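Local coordinates for kirola (Actinidia deliciosa, PDB 4IGV), which is a kiwifruit allergen of the ripening-related (MLP) branch of the Bet v 1-like family, of unproven function but, as in relatives, possibly a binder of small hydrophobic molecules, at residues A[4-9]-A[115-120]; A[85-90]-A[97-102]. One frame throughout, in Å; residues are numbered along the deposited sequence. Where two conformers were deposited one is given.

Overall arrangement
Contact 1 (4-9 with 115-120) pairs the first strand of kirola, outermost in the sheet of this chain, with the last; contact 2 (85-90 with 97-102) is a hairpin formed within the chain between those two partners. Both belong to the curved antiparallel sheet that, in the Bet v 1-like fold generally, wraps round a long C-terminal helix. Their centres lie about 11 Å apart, because 97-102 and 115-120 are themselves neighbours. His-119 O lies 2.9 Å from Ile-100 N and Thr-117 O lies 2.8 Å from Ile-102 N, both probable hydrogen bonds. Phe-118 meets Phe-99 edge to face, joining the two contacts on the inner side, where relatives of this family hold their ligands.

Contact 1. Residues A[4-9]-A[115-120]; sequences SGKMVK and TWTFHY
Gly-5 lies against the ring of Tyr-120 where the first and last strands of the Bet v 1-like sheet run antiparallel. Gly-5 with Tyr-120, Met-7 with Phe-118 and Lys-9 with Trp-116 are hydrogen-bonded pairs, two bonds each, six in all; the straightest runs from Trp-116 N to Lys-9 O (2.8 Å, 176°).

The tight part is Tyr-120 on Gly-5; Met-7, Phe-118 and Trp-116 continue the same, more buried face. Tyr-120 has its CG between backbone N and carbonyl carbon (chi1 53°), which folds the ring back over the neighbouring strand. Gly-5 CA then sits over the ring face, 3.9 Å from the centroid, in a CH-pi contact, and Glu-129 takes up the phenol OH. The extended Met-7 chain brings SD obliquely to Phe-118, 4.2 Å from CD2, a Met-aromatic contact; Met-7 also touches Asn-131 and Met-134 at the start of helix 131-145. That helix also packs on Trp-116, whose NE1 bonds to Thr-141.

The opposite face, with Lys-6, Val-8, Thr-117 and His-119, is the solvent side; its side chains touch but stay at least partly exposed. Lys-6, fully extended, runs alongside His-119, its CD 3.6 Å from CE1 of the imidazole. Val-8 touches two threonines with its two branches: CG1 reaches Thr-115 CG2, and CG2 reaches Thr-117 CG2 at 3.9 Å. At the Gly-5 end a water donates to Gly-5 O (2.7 Å) and lies in the plane of the His-119 ring, at its edge, in a weak contact with ND1.

Contact 2. Residues A[85-90]-A[97-102]; sequences FKIVEG and KTFIII
The Phe-85 ring receives Ile-101 O at its edge, near the ring plane and 3.7 Å from Phe-85 CD2, whereas Ile-87 CD1 meets the Phe-99 ring obliquely, 3.8 Å from Phe-99 CD2. Tyr-96 adds an edge-to-face partner to Phe-99. Ile-87 and Phe-99 lie side by side; the outstretched Ile-87 chain (chi2 173°) carries CD1 to the ring and also within 4.2 Å of Ile-101 CD1.

These groups belong to an antiparallel beta hairpin. Phe-85 and Ile-101 form a hydrogen-bonded pair in which both donors lie in the carbonyl planes of their acceptors, and Phe-85 N to Ile-101 O is almost straight at 177°. On the other face, Ile-100 bends at chi2 (-54°) and lays CD1 across the start of the Lys-86 chain, 3.5 Å from CB, while the lysine's extended end leads away.

Toward the turn the strands part. Ile-87 N still reaches Phe-99 O at 3.0 Å, but the return bond is replaced by a water that donates to Ile-87 O and accepts from Phe-99 N. Thus the inner side coheres through apolar contacts, while at the parting strands a single water takes the place of the missing direct bond.

Contact 1. Residues A[4-9]-A[115-120]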
# COMPACT_ATOMS: atom_id res chain seq x y z
N SER A 4 -2.65 11.77 -16.33
CA SER A 4 -3.03 10.53 -15.66
C SER A 4 -2.04 9.43 -16.00
O SER A 4 -1.51 9.37 -17.11
CB SER A 4 -4.44 10.08 -16.03
OG SER A 4 -5.41 11.00 -15.56
N GLY A 5 -1.83 8.54 -15.03
CA GLY A 5 -0.85 7.49 -15.16
C GLY A 5 -1.24 6.28 -14.35
O GLY A 5 -2.11 6.33 -13.47
N LYS A 6 -0.57 5.18 -14.68
CA LYS A 6 -0.73 3.89 -14.04
C LYS A 6 0.64 3.26 -13.93
O LYS A 6 1.50 3.39 -14.82
CB LYS A 6 -1.65 2.99 -14.89
CG LYS A 6 -1.87 1.57 -14.35
CD LYS A 6 -2.76 0.81 -15.34
CE LYS A 6 -3.20 -0.60 -14.88
NZ LYS A 6 -4.18 -1.14 -15.91
N MET A 7 0.83 2.54 -12.84
CA MET A 7 2.08 1.81 -12.63
C MET A 7 1.72 0.51 -11.92
O MET A 7 0.96 0.52 -10.97
CB MET A 7 3.01 2.66 -11.77
CG MET A 7 4.38 2.07 -11.52
SD MET A 7 5.43 3.13 -10.50
CE MET A 7 5.57 4.57 -11.60
N VAL A 8 2.28 -0.59 -12.39
CA VAL A 8 1.96 -1.92 -11.90
C VAL A 8 3.28 -2.68 -11.68
O VAL A 8 4.17 -2.73 -12.54
CB VAL A 8 1.11 -2.72 -12.90
CG1 VAL A 8 0.84 -4.16 -12.35
CG2 VAL A 8 -0.20 -1.97 -13.29
N LYS A 9 3.38 -3.33 -10.53
CA LYS A 9 4.51 -4.23 -10.26
C LYS A 9 4.04 -5.44 -9.49
O LYS A 9 3.38 -5.30 -8.47
CB LYS A 9 5.62 -3.55 -9.45
CG LYS A 9 6.90 -4.39 -9.30
CD LYS A 9 7.76 -4.31 -10.56
CE LYS A 9 9.30 -4.45 -10.33
NZ LYS A 9 9.74 -5.71 -9.67
N THR A 115 0.56 -8.01 -6.28
CA THR A 115 0.60 -7.03 -7.32
C THR A 115 0.19 -5.69 -6.75
O THR A 115 -0.88 -5.56 -6.13
CB THR A 115 -0.37 -7.41 -8.45
OG1 THR A 115 0.08 -8.64 -9.01
CG2 THR A 115 -0.30 -6.35 -9.58
N TRP A 116 1.04 -4.70 -6.98
CA TRP A 116 0.80 -3.31 -6.57
C TRP A 116 0.43 -2.51 -7.83
O TRP A 116 1.17 -2.56 -8.83
CB TRP A 116 2.10 -2.74 -5.97
CG TRP A 116 2.45 -3.31 -4.65
CD1 TRP A 116 3.26 -4.36 -4.42
CD2 TRP A 116 2.08 -2.79 -3.37
NE1 TRP A 116 3.35 -4.61 -3.07
CE2 TRP A 116 2.69 -3.61 -2.41
CE3 TRP A 116 1.39 -1.68 -2.95
CZ2 TRP A 116 2.54 -3.39 -1.05
CZ3 TRP A 116 1.23 -1.45 -1.60
CH2 TRP A 116 1.85 -2.28 -0.66
N THR A 117 -0.70 -1.83 -7.80
CA THR A 117 -1.13 -1.00 -8.88
C THR A 117 -1.38 0.40 -8.37
O THR A 117 -2.13 0.57 -7.40
CB THR A 117 -2.39 -1.57 -9.58
OG1 THR A 117 -2.17 -2.87 -10.06
CG2 THR A 117 -2.83 -0.67 -10.76
N PHE A 118 -0.82 1.40 -9.02
CA PHE A 118 -1.11 2.80 -8.75
C PHE A 118 -1.89 3.37 -9.91
O PHE A 118 -1.54 3.16 -11.06
CB PHE A 118 0.14 3.65 -8.63
CG PHE A 118 1.12 3.26 -7.56
CD1 PHE A 118 0.83 2.45 -6.49
CD2 PHE A 118 2.40 3.83 -7.61
CE1 PHE A 118 1.79 2.18 -5.53
CE2 PHE A 118 3.37 3.54 -6.64
CZ PHE A 118 3.03 2.76 -5.60
N HIS A 119 -2.96 4.11 -9.61
CA HIS A 119 -3.65 4.92 -10.61
C HIS A 119 -3.62 6.33 -10.07
O HIS A 119 -4.06 6.59 -8.95
CB HIS A 119 -5.11 4.50 -10.77
CG HIS A 119 -5.31 3.17 -11.41
ND1 HIS A 119 -5.24 3.02 -12.79
CD2 HIS A 119 -5.64 1.96 -10.92
CE1 HIS A 119 -5.43 1.74 -13.09
NE2 HIS A 119 -5.68 1.08 -11.98
N TYR A 120 -3.12 7.27 -10.85
CA TYR A 120 -2.92 8.61 -10.33
C TYR A 120 -3.14 9.65 -11.41
O TYR A 120 -3.12 9.37 -12.62
CB TYR A 120 -1.48 8.77 -9.77
CG TYR A 120 -0.36 8.39 -10.71
CD1 TYR A 120 0.16 9.32 -11.61
CD2 TYR A 120 0.11 7.09 -10.77
CE1 TYR A 120 1.12 8.97 -12.49
CE2 TYR A 120 1.08 6.74 -11.65
CZ TYR A 120 1.58 7.67 -12.50
OH TYR A 120 2.58 7.41 -13.43
O HOH W 1 -4.81 6.29 -13.86

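Contact 2. Residues A[85-90]-A[97-102]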
# COMPACT_ATOMS: atom_id res chain seq x y z
N PHE A 85 -6.90 1.43 -1.72
CA PHE A 85 -6.71 2.60 -0.85
C PHE A 85 -6.71 3.87 -1.69
O PHE A 85 -6.03 3.96 -2.72
CB PHE A 85 -5.37 2.50 -0.18
CG PHE A 85 -5.19 1.30 0.70
CD1 PHE A 85 -5.60 1.31 2.02
CD2 PHE A 85 -4.62 0.16 0.21
CE1 PHE A 85 -5.43 0.15 2.84
CE2 PHE A 85 -4.44 -1.00 1.01
CZ PHE A 85 -4.86 -0.99 2.32
N LYS A 86 -7.56 4.83 -1.33
CA LYS A 86 -7.58 6.15 -1.95
C LYS A 86 -6.88 7.14 -1.02
O LYS A 86 -7.32 7.29 0.10
CB LYS A 86 -9.01 6.62 -2.24
CG LYS A 86 -9.08 8.06 -2.72
CD LYS A 86 -10.54 8.46 -2.97
CE LYS A 86 -10.66 9.90 -3.23
NZ LYS A 86 -12.13 10.16 -3.33
N ILE A 87 -5.86 7.82 -1.48
CA ILE A 87 -5.18 8.83 -0.68
C ILE A 87 -5.97 10.11 -0.73
O ILE A 87 -6.29 10.60 -1.82
CB ILE A 87 -3.71 9.07 -1.14
CG1 ILE A 87 -2.94 7.75 -1.20
CG2 ILE A 87 -3.05 10.16 -0.21
CD1 ILE A 87 -1.52 7.83 -1.80
N VAL A 88 -6.35 10.64 0.42
CA VAL A 88 -7.22 11.83 0.45
C VAL A 88 -6.52 13.03 0.98
O VAL A 88 -6.86 14.17 0.60
CB VAL A 88 -8.54 11.59 1.16
CG1 VAL A 88 -9.33 10.48 0.37
CG2 VAL A 88 -8.42 11.26 2.60
N GLU A 89 -5.53 12.84 1.84
CA GLU A 89 -4.70 13.94 2.33
C GLU A 89 -3.28 13.47 2.51
O GLU A 89 -3.04 12.29 2.72
CB GLU A 89 -5.19 14.44 3.70
CG GLU A 89 -6.57 14.98 3.75
CD GLU A 89 -6.94 15.57 5.12
OE1 GLU A 89 -6.26 15.26 6.14
OE2 GLU A 89 -7.92 16.35 5.18
N GLY A 90 -2.35 14.40 2.45
CA GLY A 90 -0.97 14.13 2.81
C GLY A 90 0.00 14.69 1.82
O GLY A 90 -0.36 15.40 0.89
N LYS A 97 -3.29 15.12 -7.95
CA LYS A 97 -4.68 15.45 -7.74
C LYS A 97 -5.41 14.28 -7.11
O LYS A 97 -6.21 14.45 -6.20
CB LYS A 97 -5.34 15.79 -9.07
CG LYS A 97 -6.78 16.25 -8.93
CD LYS A 97 -7.30 16.79 -10.22
CE LYS A 97 -8.79 17.13 -10.11
NZ LYS A 97 -9.39 17.51 -11.42
N THR A 98 -5.13 13.10 -7.63
CA THR A 98 -5.70 11.86 -7.16
C THR A 98 -4.67 10.75 -7.17
O THR A 98 -3.76 10.75 -7.98
CB THR A 98 -6.90 11.39 -8.00
OG1 THR A 98 -6.50 11.04 -9.32
CG2 THR A 98 -7.96 12.47 -8.14
N PHE A 99 -4.82 9.80 -6.24
CA PHE A 99 -3.90 8.70 -6.10
C PHE A 99 -4.60 7.53 -5.44
O PHE A 99 -5.12 7.66 -4.34
CB PHE A 99 -2.67 9.12 -5.30
CG PHE A 99 -1.40 8.38 -5.68
CD1 PHE A 99 -0.39 9.01 -6.28
CD2 PHE A 99 -1.25 7.00 -5.45
CE1 PHE A 99 0.77 8.35 -6.65
CE2 PHE A 99 -0.10 6.36 -5.83
CZ PHE A 99 0.88 7.04 -6.41
N ILE A 100 -4.61 6.40 -6.14
CA ILE A 100 -5.21 5.16 -5.66
C ILE A 100 -4.15 4.07 -5.71
O ILE A 100 -3.35 4.00 -6.64
CB ILE A 100 -6.36 4.71 -6.59
CG1 ILE A 100 -7.43 5.82 -6.69
CG2 ILE A 100 -6.94 3.46 -6.09
CD1 ILE A 100 -7.88 6.22 -5.54
N ILE A 101 -4.10 3.25 -4.67
CA ILE A 101 -3.18 2.13 -4.59
C ILE A 101 -3.99 0.86 -4.38
O ILE A 101 -4.79 0.76 -3.47
CB ILE A 101 -2.21 2.27 -3.40
CG1 ILE A 101 -1.34 3.52 -3.62
CG2 ILE A 101 -1.30 1.00 -3.24
CD1 ILE A 101 -0.37 3.81 -2.45
N ILE A 102 -3.82 -0.09 -5.27
CA ILE A 102 -4.48 -1.40 -5.19
C ILE A 102 -3.45 -2.44 -4.87
O ILE A 102 -2.40 -2.51 -5.53
CB ILE A 102 -5.17 -1.77 -6.51
CG1 ILE A 102 -6.06 -0.66 -7.03
CG2 ILE A 102 -5.97 -3.05 -6.33
CD1 ILE A 102 -6.54 -0.95 -8.49
O HOH W 2 -7.06 10.45 -4.41